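Local coordinates for protein putative adhesin (Bacteroides thetaiotaomicron, PDB 4QDG) that probably serves as an outer-membrane lipoprotein of the FimB/Mfa2 family that tethers fimbriae to the bacterial cell surface, at residues A[169-174]-A[239-244]; A[153-158]-A[281-286]; A[201-206]-A[216-221]; A[232-237]-A[251-256]. One frame throughout, in Å; residues are numbered along the deposited sequence.

The four contacts trace how one beta-sandwich domain is closed. Contact 2 is the buried one of the four, a parallel strand pair held by backbone bonds and apolar packing; contact 3 extends that sheet with a hairpin, joined to it by backbone bonds between strands 140-159 and 213-223. Contact 1 joins two strands of the facing sheet at the surface, where charged side chains do the work outside while Phe-170 and Phe-172 pack inward on Leu-157. Contact 4, partly buried, uses the same strand 235-240 as contact 1 but ties it to a helix start, with prolines and waters replacing salt bridges; its Leu-236 and Leu-252 reach Phe-283 and Met-281 of contact 2.

Contact 1 (A[169-174]-A[239-244]); sequences KFEFEI and RRKADG
Arg-239 reaches the glutamates of the adjacent strand because its CG swings opposite its own backbone N (chi1 -167°) and the chain folds at chi3 (43°), bringing the guanidinium round to Glu-171 and Glu-173. The setting is an antiparallel strand pair in the four-stranded sheet of a beta-sandwich domain, consistent with the transthyretin-like clan of the family. NH2 of Arg-239 is shared: it donates to Glu-171 OE1 at 3.0 Å and to Glu-173 OE2 at 2.8 Å, both oxygens lying at the guanidinium edge near its plane. The carboxylates are not coplanar with it; that of Glu-171 stands almost upright (86°), and Glu-173 is met from above its own plane. Glu-246 adds a third acid, at NH1. Beside this network the CG atoms of Lys-241 and Glu-171 touch at 3.6 Å, while the lysine amine bonds to Lys-168 O. On the opposite face Arg-240 runs alongside Phe-170, its CG 3.5 Å from CE1 of the ring, and grips Asp-243 side-on. Where the pairing ends, Lys-169 O takes Lys-241 N at 2.9 Å and also a water at 2.7 Å, which in turn accepts from Ala-242 N.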
# COMPACT_ATOMS: atom_id res chain seq x y z
N LYS A 169 21.79 -4.72 16.61
CA LYS A 169 22.64 -5.79 16.11
C LYS A 169 22.22 -6.23 14.69
O LYS A 169 22.92 -7.04 14.09
CB LYS A 169 22.58 -6.99 17.08
CG LYS A 169 23.34 -6.77 18.38
CD LYS A 169 23.32 -8.03 19.20
CE LYS A 169 24.44 -8.07 20.20
NZ LYS A 169 24.28 -9.20 21.14
N PHE A 170 21.08 -5.71 14.17
CA PHE A 170 20.48 -6.15 12.91
C PHE A 170 20.10 -5.08 11.94
O PHE A 170 19.70 -3.98 12.31
CB PHE A 170 19.20 -6.96 13.21
CG PHE A 170 19.43 -8.15 14.10
CD1 PHE A 170 19.88 -9.35 13.58
CD2 PHE A 170 19.18 -8.07 15.47
CE1 PHE A 170 20.04 -10.47 14.40
CE2 PHE A 170 19.38 -9.17 16.29
CZ PHE A 170 19.80 -10.37 15.75
N GLU A 171 20.17 -5.46 10.67
CA GLU A 171 19.79 -4.69 9.50
C GLU A 171 18.59 -5.41 8.90
O GLU A 171 18.60 -6.65 8.78
CB GLU A 171 20.94 -4.60 8.50
CG GLU A 171 21.95 -3.53 8.84
CD GLU A 171 23.14 -3.39 7.90
OE1 GLU A 171 23.32 -4.26 7.00
OE2 GLU A 171 23.90 -2.41 8.07
N PHE A 172 17.55 -4.64 8.56
CA PHE A 172 16.30 -5.15 8.00
C PHE A 172 16.10 -4.56 6.63
O PHE A 172 16.31 -3.36 6.45
CB PHE A 172 15.11 -4.79 8.89
CG PHE A 172 15.20 -5.28 10.32
CD1 PHE A 172 15.97 -4.60 11.26
CD2 PHE A 172 14.41 -6.34 10.76
CE1 PHE A 172 15.98 -5.01 12.60
CE2 PHE A 172 14.45 -6.76 12.09
CZ PHE A 172 15.23 -6.10 13.00
N GLU A 173 15.74 -5.41 5.65
CA GLU A 173 15.52 -4.97 4.27
C GLU A 173 14.38 -5.69 3.63
O GLU A 173 14.11 -6.86 3.94
CB GLU A 173 16.77 -5.23 3.41
CG GLU A 173 17.92 -4.29 3.65
CD GLU A 173 19.28 -4.83 3.24
OE1 GLU A 173 19.38 -6.00 2.81
OE2 GLU A 173 20.26 -4.07 3.38
N ILE A 174 13.75 -5.01 2.67
CA ILE A 174 12.77 -5.57 1.77
C ILE A 174 13.24 -5.20 0.38
O ILE A 174 13.41 -4.03 0.10
CB ILE A 174 11.28 -5.23 2.03
CG1 ILE A 174 10.80 -5.87 3.33
CG2 ILE A 174 10.40 -5.70 0.85
CD1 ILE A 174 9.42 -5.39 3.87
N ARG A 239 19.73 -9.28 8.63
CA ARG A 239 21.17 -9.55 8.69
C ARG A 239 21.79 -9.09 9.99
O ARG A 239 21.49 -7.96 10.43
CB ARG A 239 21.85 -8.82 7.52
CG ARG A 239 23.30 -9.21 7.22
CD ARG A 239 23.78 -8.70 5.87
NE ARG A 239 23.35 -7.33 5.65
CZ ARG A 239 22.49 -6.93 4.72
NH1 ARG A 239 22.02 -7.80 3.82
NH2 ARG A 239 22.12 -5.66 4.65
N ARG A 240 22.64 -9.95 10.61
CA ARG A 240 23.44 -9.59 11.79
C ARG A 240 24.55 -8.68 11.31
O ARG A 240 25.33 -9.12 10.45
CB ARG A 240 24.05 -10.82 12.50
CG ARG A 240 23.09 -11.78 13.19
CD ARG A 240 23.83 -12.70 14.16
NE ARG A 240 24.70 -13.66 13.47
CZ ARG A 240 24.48 -14.97 13.39
NH1 ARG A 240 23.44 -15.51 14.01
NH2 ARG A 240 25.32 -15.75 12.71
N LYS A 241 24.62 -7.42 11.80
CA LYS A 241 25.61 -6.40 11.39
C LYS A 241 27.08 -6.86 11.58
O LYS A 241 27.90 -6.67 10.67
CB LYS A 241 25.37 -5.09 12.17
CG LYS A 241 24.40 -4.18 11.46
CD LYS A 241 23.64 -3.28 12.40
CE LYS A 241 24.10 -1.85 12.38
NZ LYS A 241 23.34 -1.06 13.39
N ALA A 242 27.40 -7.45 12.74
CA ALA A 242 28.75 -7.87 13.14
C ALA A 242 29.44 -8.85 12.18
O ALA A 242 30.61 -8.65 11.86
CB ALA A 242 28.71 -8.48 14.53
N ASP A 243 28.74 -9.92 11.74
CA ASP A 243 29.34 -10.95 10.87
C ASP A 243 28.68 -11.01 9.48
O ASP A 243 29.09 -11.82 8.65
CB ASP A 243 29.30 -12.33 11.55
CG ASP A 243 27.95 -12.79 12.10
OD1 ASP A 243 26.92 -12.20 11.74
OD2 ASP A 243 27.91 -13.84 12.77
N GLY A 244 27.71 -10.13 9.23
CA GLY A 244 27.02 -10.04 7.95
C GLY A 244 26.18 -11.25 7.59
O GLY A 244 25.78 -11.38 6.43
O HOH W 1 25.37 -7.89 14.89

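Contact 2 (A[153-158]-A[281-286]); sequences IRVVLQ and MIFFLS
Strands 153-158 and 281-285 run parallel, their short axes 4.7 Å apart and 20° from alignment, and five backbone hydrogen bonds alternate between them from Arg-154 O to Leu-285 N, among them Val-156 N to Met-281 O at 2.7 Å. This pairing sets Val-156 beside Ile-282 and Gln-158 beside Phe-284 on one face, and Val-155 beside Met-281 and Leu-157 beside Phe-283 on the other. On the first face Val-156 CB lies 3.8 Å from Ile-282 CG1. Further along, Gln-158 has CG anti to its backbone N (chi1 -178°) and an extended chain, which carries the amide alongside the ring of Phe-284; CD comes within 3.8 Å of CE1, with amide and ring planes 62° apart. Ile-282 CG2 sits 3.7 Å above one face of the Phe-284 ring, toward the rim, and also touches the amide oxygen of Gln-158.

The other face is wholly apolar. Val-155 CG1 meets Phe-283 CE1 at 4.0 Å, and Leu-157 CB meets Leu-285 CD1 at 3.9 Å. Val-156 O lies at the edge of the Phe-283 ring, while Trp-291 packs edge-to-face with that same ring. The selenium of Met-281, a selenomethionine, leads away from the pair.

Strand 213-223 flanks 153-158 and strand 295-298 flanks 281-285, so both are interior strands. Their apolar face meets strands 170-176 and 246-251 of the second sheet of the sandwich, and helix 252-263 closes over Met-281 through Leu-252 and Tyr-255.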
# COMPACT_ATOMS: atom_id res chain seq x y z
N ILE A 153 4.93 -2.95 7.11
CA ILE A 153 5.33 -4.27 7.61
C ILE A 153 6.20 -4.05 8.87
O ILE A 153 7.23 -3.40 8.79
CB ILE A 153 6.06 -5.11 6.51
CG1 ILE A 153 5.12 -5.36 5.33
CG2 ILE A 153 6.55 -6.46 7.06
CD1 ILE A 153 5.64 -5.09 3.98
N ARG A 154 5.72 -4.56 10.00
CA ARG A 154 6.44 -4.51 11.27
C ARG A 154 7.06 -5.89 11.49
O ARG A 154 6.36 -6.88 11.62
CB ARG A 154 5.52 -4.07 12.44
CG ARG A 154 6.20 -4.04 13.83
CD ARG A 154 5.19 -3.59 14.88
NE ARG A 154 5.67 -3.60 16.27
CZ ARG A 154 6.18 -2.56 16.92
NH1 ARG A 154 6.37 -1.40 16.29
NH2 ARG A 154 6.53 -2.66 18.19
N VAL A 155 8.41 -5.94 11.49
CA VAL A 155 9.18 -7.16 11.69
C VAL A 155 9.64 -7.18 13.12
O VAL A 155 10.28 -6.24 13.56
CB VAL A 155 10.35 -7.27 10.67
CG1 VAL A 155 11.11 -8.57 10.87
CG2 VAL A 155 9.83 -7.16 9.22
N VAL A 156 9.34 -8.27 13.85
CA VAL A 156 9.73 -8.43 15.24
C VAL A 156 10.66 -9.65 15.41
O VAL A 156 10.42 -10.70 14.83
CB VAL A 156 8.49 -8.51 16.17
CG1 VAL A 156 8.88 -8.86 17.61
CG2 VAL A 156 7.71 -7.20 16.14
N LEU A 157 11.76 -9.46 16.18
CA LEU A 157 12.69 -10.52 16.55
C LEU A 157 12.53 -10.75 18.03
O LEU A 157 12.64 -9.80 18.81
CB LEU A 157 14.15 -10.20 16.17
CG LEU A 157 14.45 -9.74 14.75
CD1 LEU A 157 15.92 -9.53 14.57
CD2 LEU A 157 13.93 -10.75 13.71
N GLN A 158 12.13 -11.98 18.41
CA GLN A 158 11.84 -12.35 19.78
C GLN A 158 12.56 -13.62 20.19
O GLN A 158 12.50 -14.61 19.48
CB GLN A 158 10.33 -12.57 19.93
CG GLN A 158 9.87 -12.94 21.36
CD GLN A 158 8.40 -12.72 21.57
OE1 GLN A 158 7.74 -11.97 20.83
NE2 GLN A 158 7.86 -13.33 22.62
N MSE A 281 5.07 -9.31 11.64
CA MSE A 281 5.67 -10.64 11.58
C MSE A 281 6.65 -10.84 12.71
O MSE A 281 7.61 -10.09 12.83
CB MSE A 281 6.37 -10.86 10.24
CG MSE A 281 5.50 -10.64 9.03
SE MSE A 281 6.58 -10.85 7.42
CE MSE A 281 6.62 -12.82 7.35
N ILE A 282 6.41 -11.87 13.52
CA ILE A 282 7.28 -12.19 14.64
C ILE A 282 8.09 -13.43 14.31
O ILE A 282 7.51 -14.48 14.02
CB ILE A 282 6.53 -12.35 15.99
CG1 ILE A 282 5.66 -11.09 16.29
CG2 ILE A 282 7.53 -12.61 17.12
CD1 ILE A 282 4.68 -11.27 17.40
N PHE A 283 9.41 -13.29 14.33
CA PHE A 283 10.35 -14.38 14.12
C PHE A 283 10.97 -14.72 15.48
O PHE A 283 11.39 -13.82 16.22
CB PHE A 283 11.42 -14.01 13.07
CG PHE A 283 10.88 -13.75 11.68
CD1 PHE A 283 10.38 -12.50 11.32
CD2 PHE A 283 10.91 -14.75 10.71
CE1 PHE A 283 9.88 -12.27 10.03
CE2 PHE A 283 10.41 -14.51 9.43
CZ PHE A 283 9.90 -13.27 9.09
N PHE A 284 11.01 -16.01 15.82
CA PHE A 284 11.57 -16.45 17.11
C PHE A 284 13.02 -16.89 16.92
O PHE A 284 13.35 -17.55 15.94
CB PHE A 284 10.71 -17.54 17.76
CG PHE A 284 9.32 -17.02 18.04
CD1 PHE A 284 9.05 -16.30 19.20
CD2 PHE A 284 8.30 -17.19 17.11
CE1 PHE A 284 7.77 -15.80 19.44
CE2 PHE A 284 7.04 -16.66 17.33
CZ PHE A 284 6.78 -15.96 18.49
N LEU A 285 13.88 -16.43 17.84
CA LEU A 285 15.32 -16.70 17.78
C LEU A 285 15.78 -17.55 18.93
O LEU A 285 15.26 -17.47 20.04
CB LEU A 285 16.15 -15.39 17.76
CG LEU A 285 15.75 -14.28 16.76
CD1 LEU A 285 16.71 -13.10 16.84
CD2 LEU A 285 15.66 -14.81 15.32
N SER A 286 16.79 -18.36 18.65
CA SER A 286 17.50 -19.19 19.61
C SER A 286 18.56 -18.31 20.34
O SER A 286 18.84 -17.21 19.84
CB SER A 286 18.13 -20.38 18.89
OG SER A 286 18.86 -19.93 17.76

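Contact 3 (A[201-206]-A[216-221]); sequences GQASAG and VAYAEL
The ring of Tyr-218 lies across the backbone of Gly-201, its cross-strand partner in the beta hairpin formed by strands 199-207 and 213-223. CG of the tyrosine sits between its own backbone N and carbonyl carbon (chi1 77°), the crowded position, and this folds the ring over onto the opposing strand. Gly-201 N stands 3.6 Å above the ring plane, over its centre, while the same N donates to the tyrosine's carbonyl O at 3.0 Å. With no side chain at Gly-201, the aromatic face can press directly on main chain, an arrangement that recalls the aromatic-glycine pairs known from antiparallel sheets. The ring also meets the next peptide, but by its rim: Gln-202 O lies near the ring plane, 3.5 Å from CE2. In one of two conformers of Arg-154, on the adjoining strand, the guanidinium makes a cation-pi contact with the same ring and a salt bridge with Glu-220.

Ala-203 and Val-216 share that face of the hairpin with Tyr-218. Ala-203 CB touches both neighbours, 4.1 Å from Tyr-218 CD2 and 4.0 Å from Val-216 CG2. On the reverse face Gln-202 extends past Val-216 O, and its NE2 bonds to Val-165 O in a loop.

Four backbone hydrogen bonds hold Gly-201 to Tyr-218 and Ala-203 to Val-216, two to each pair. The short segment axes nevertheless make 124°, well short of strictly antiparallel, as segment 201-206 bends near Ala-205. Beyond the paired residues the methyl CB of Ala-205 meets Val-216 CG1 at 3.7 Å.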
# COMPACT_ATOMS: atom_id res chain seq x y z
N GLY A 201 13.71 -0.26 16.81
CA GLY A 201 13.96 -0.16 18.23
C GLY A 201 13.64 -1.44 18.98
O GLY A 201 13.67 -2.54 18.41
N GLN A 202 13.34 -1.27 20.26
CA GLN A 202 12.98 -2.35 21.14
C GLN A 202 11.57 -2.12 21.67
O GLN A 202 11.13 -0.98 21.78
CB GLN A 202 13.99 -2.50 22.28
CG GLN A 202 15.30 -3.18 21.84
CD GLN A 202 16.32 -3.29 22.95
OE1 GLN A 202 16.57 -2.34 23.69
NE2 GLN A 202 16.95 -4.43 23.06
N ALA A 203 10.85 -3.22 21.96
CA ALA A 203 9.50 -3.17 22.52
C ALA A 203 9.35 -4.25 23.58
O ALA A 203 10.14 -5.18 23.64
CB ALA A 203 8.45 -3.34 21.43
N SER A 204 8.31 -4.11 24.42
CA SER A 204 7.97 -5.05 25.48
C SER A 204 6.97 -6.11 24.97
O SER A 204 6.02 -5.77 24.27
CB SER A 204 7.37 -4.30 26.66
OG SER A 204 7.27 -5.16 27.78
N ALA A 205 7.22 -7.38 25.29
CA ALA A 205 6.33 -8.49 24.94
C ALA A 205 5.78 -9.12 26.24
O ALA A 205 5.38 -10.29 26.26
CB ALA A 205 7.08 -9.53 24.11
N GLY A 206 5.77 -8.34 27.32
CA GLY A 206 5.27 -8.83 28.60
C GLY A 206 6.37 -9.37 29.48
O GLY A 206 7.53 -8.99 29.33
N VAL A 216 11.85 -7.32 22.85
CA VAL A 216 11.97 -7.73 21.47
C VAL A 216 12.56 -6.58 20.65
O VAL A 216 12.51 -5.43 21.07
CB VAL A 216 10.59 -8.21 20.91
CG1 VAL A 216 9.99 -9.29 21.79
CG2 VAL A 216 9.61 -7.07 20.74
N ALA A 217 13.08 -6.92 19.49
CA ALA A 217 13.58 -5.98 18.50
C ALA A 217 12.48 -5.78 17.46
O ALA A 217 11.77 -6.74 17.13
CB ALA A 217 14.85 -6.53 17.84
N TYR A 218 12.34 -4.58 16.93
CA TYR A 218 11.35 -4.35 15.88
C TYR A 218 11.91 -3.42 14.85
O TYR A 218 12.77 -2.61 15.16
CB TYR A 218 10.00 -3.81 16.44
CG TYR A 218 10.02 -2.34 16.79
CD1 TYR A 218 9.75 -1.37 15.83
CD2 TYR A 218 10.30 -1.92 18.08
CE1 TYR A 218 9.80 -0.01 16.14
CE2 TYR A 218 10.35 -0.56 18.41
CZ TYR A 218 10.11 0.39 17.43
OH TYR A 218 10.17 1.72 17.75
N ALA A 219 11.38 -3.53 13.62
CA ALA A 219 11.63 -2.68 12.48
C ALA A 219 10.32 -2.48 11.69
O ALA A 219 9.61 -3.44 11.40
CB ALA A 219 12.69 -3.28 11.57
N GLU A 220 10.00 -1.23 11.38
CA GLU A 220 8.83 -0.88 10.59
C GLU A 220 9.30 -0.50 9.19
O GLU A 220 10.13 0.39 9.05
CB GLU A 220 8.05 0.23 11.24
CG GLU A 220 7.64 -0.07 12.67
CD GLU A 220 6.16 -0.12 12.96
OE1 GLU A 220 5.35 -0.24 12.02
OE2 GLU A 220 5.80 -0.03 14.16
N LEU A 221 8.80 -1.20 8.16
CA LEU A 221 9.16 -0.91 6.77
C LEU A 221 7.89 -0.55 6.00
O LEU A 221 6.85 -1.17 6.18
CB LEU A 221 9.87 -2.13 6.13
CG LEU A 221 11.19 -2.55 6.72
CD1 LEU A 221 11.03 -3.85 7.48
CD2 LEU A 221 12.22 -2.67 5.63

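Contact 4 (A[232-237]-A[251-256]); sequences YSPKLT and PLINYL
Lys-235 and Pro-251 form an antiparallel, non-hydrogen-bonded pair with CA atoms 4.7 Å apart, just where strand 246-251 ends and helix 252-263 begins. Pro-251 holds the N-cap position of that helix, making this a strand-to-helix junction at the margin of the four-stranded sheet. Amides of a first helical turn have no carbonyl within the helix to bond to, and here Pro-234 O, just before strand 235-240, supplies one. It accepts from Leu-252 N at 3.0 Å, a bent bond (132° at the hydrogen). It also accepts from a water at 2.6 Å, and that water takes the amide of Ile-253, so one carbonyl serves two successive helical N-H groups, directly and at one remove.

The side chains flank this polar core. Pro-234 CG packs on Ile-253 CD1 at 3.8 Å, ring and branch crossing at an angle; CG1 of the isoleucine, placed beside its backbone N (chi1 -68°), touches the same ring. Ile-253 in turn lies close to Leu-273, one of the residues at a magnesium site. More loosely, Leu-236 CB approaches Leu-252 CD1 at 4.3 Å, and Leu-236 goes on into the interior against Phe-283. Ser-233 OG rests 3.8 Å from Pro-251 CB, and a second water joins the segments there, lying 2.8 Å from Ser-233 OG and donating to Asn-254 OD1 at 2.7 Å.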
# COMPACT_ATOMS: atom_id res chain seq x y z
N TYR A 232 8.81 -11.13 -10.38
CA TYR A 232 9.51 -10.72 -9.17
C TYR A 232 8.95 -11.43 -7.96
O TYR A 232 7.75 -11.56 -7.81
CB TYR A 232 9.56 -9.19 -8.91
CG TYR A 232 10.86 -8.82 -8.24
CD1 TYR A 232 12.02 -8.67 -8.99
CD2 TYR A 232 10.97 -8.77 -6.85
CE1 TYR A 232 13.25 -8.44 -8.38
CE2 TYR A 232 12.20 -8.56 -6.23
CZ TYR A 232 13.34 -8.37 -7.01
OH TYR A 232 14.58 -8.15 -6.47
N SER A 233 9.87 -11.86 -7.10
CA SER A 233 9.60 -12.54 -5.84
C SER A 233 10.18 -11.65 -4.71
O SER A 233 11.37 -11.74 -4.41
CB SER A 233 10.20 -13.95 -5.85
OG SER A 233 9.83 -14.67 -4.69
N PRO A 234 9.37 -10.73 -4.14
CA PRO A 234 9.89 -9.84 -3.07
C PRO A 234 10.48 -10.62 -1.89
O PRO A 234 9.94 -11.67 -1.47
CB PRO A 234 8.67 -9.03 -2.64
CG PRO A 234 7.68 -9.19 -3.74
CD PRO A 234 7.93 -10.49 -4.40
N LYS A 235 11.60 -10.08 -1.36
CA LYS A 235 12.31 -10.71 -0.27
C LYS A 235 12.37 -9.85 1.00
O LYS A 235 12.55 -8.63 0.93
CB LYS A 235 13.74 -11.05 -0.71
CG LYS A 235 13.84 -12.13 -1.80
CD LYS A 235 13.74 -13.55 -1.24
CE LYS A 235 13.83 -14.59 -2.33
NZ LYS A 235 12.57 -14.69 -3.12
N LEU A 236 12.25 -10.52 2.18
CA LEU A 236 12.45 -9.90 3.48
C LEU A 236 13.78 -10.45 3.96
O LEU A 236 13.98 -11.67 3.95
CB LEU A 236 11.33 -10.11 4.51
CG LEU A 236 11.70 -9.72 5.96
CD1 LEU A 236 11.79 -8.19 6.13
CD2 LEU A 236 10.73 -10.31 6.95
N THR A 237 14.72 -9.56 4.31
CA THR A 237 16.06 -9.99 4.75
C THR A 237 16.40 -9.38 6.10
O THR A 237 16.19 -8.17 6.29
CB THR A 237 17.13 -9.65 3.67
OG1 THR A 237 16.76 -10.26 2.44
CG2 THR A 237 18.52 -10.13 4.05
N PRO A 251 10.92 -15.43 0.88
CA PRO A 251 10.01 -14.81 -0.10
C PRO A 251 8.80 -14.29 0.70
O PRO A 251 7.93 -15.06 1.12
CB PRO A 251 9.70 -15.95 -1.08
CG PRO A 251 10.07 -17.22 -0.37
CD PRO A 251 10.75 -16.91 0.91
N LEU A 252 8.82 -12.98 0.96
CA LEU A 252 7.85 -12.23 1.74
C LEU A 252 6.37 -12.53 1.39
O LEU A 252 5.58 -12.72 2.31
CB LEU A 252 8.13 -10.71 1.60
CG LEU A 252 7.14 -9.72 2.25
CD1 LEU A 252 7.06 -9.89 3.79
CD2 LEU A 252 7.55 -8.32 1.95
N ILE A 253 6.01 -12.56 0.10
CA ILE A 253 4.63 -12.74 -0.35
C ILE A 253 4.11 -14.16 -0.02
O ILE A 253 3.00 -14.29 0.53
CB ILE A 253 4.47 -12.36 -1.84
CG1 ILE A 253 4.68 -10.84 -1.97
CG2 ILE A 253 3.10 -12.78 -2.36
CD1 ILE A 253 4.10 -10.19 -3.05
N ASN A 254 4.94 -15.17 -0.24
CA ASN A 254 4.65 -16.57 0.10
C ASN A 254 4.36 -16.76 1.58
O ASN A 254 3.45 -17.50 1.93
CB ASN A 254 5.82 -17.47 -0.29
CG ASN A 254 6.04 -17.60 -1.78
OD1 ASN A 254 5.51 -16.84 -2.60
ND2 ASN A 254 6.88 -18.54 -2.15
N TYR A 255 5.13 -16.07 2.44
CA TYR A 255 4.99 -16.15 3.89
C TYR A 255 3.70 -15.48 4.31
O TYR A 255 2.97 -16.09 5.06
CB TYR A 255 6.24 -15.55 4.59
CG TYR A 255 7.32 -16.58 4.82
CD1 TYR A 255 8.00 -17.16 3.75
CD2 TYR A 255 7.58 -17.07 6.10
CE1 TYR A 255 8.94 -18.17 3.95
CE2 TYR A 255 8.49 -18.11 6.30
CZ TYR A 255 9.19 -18.64 5.22
OH TYR A 255 10.13 -19.62 5.43
N LEU A 256 3.33 -14.34 3.71
CA LEU A 256 2.07 -13.66 4.07
C LEU A 256 0.86 -14.47 3.63
O LEU A 256 -0.16 -14.46 4.32
CB LEU A 256 1.96 -12.23 3.50
CG LEU A 256 3.07 -11.24 3.85
CD1 LEU A 256 2.87 -9.95 3.08
CD2 LEU A 256 3.15 -10.98 5.34
O HOH W 2 7.23 -15.12 -3.79
O HOH W 3 7.81 -13.08 -2.07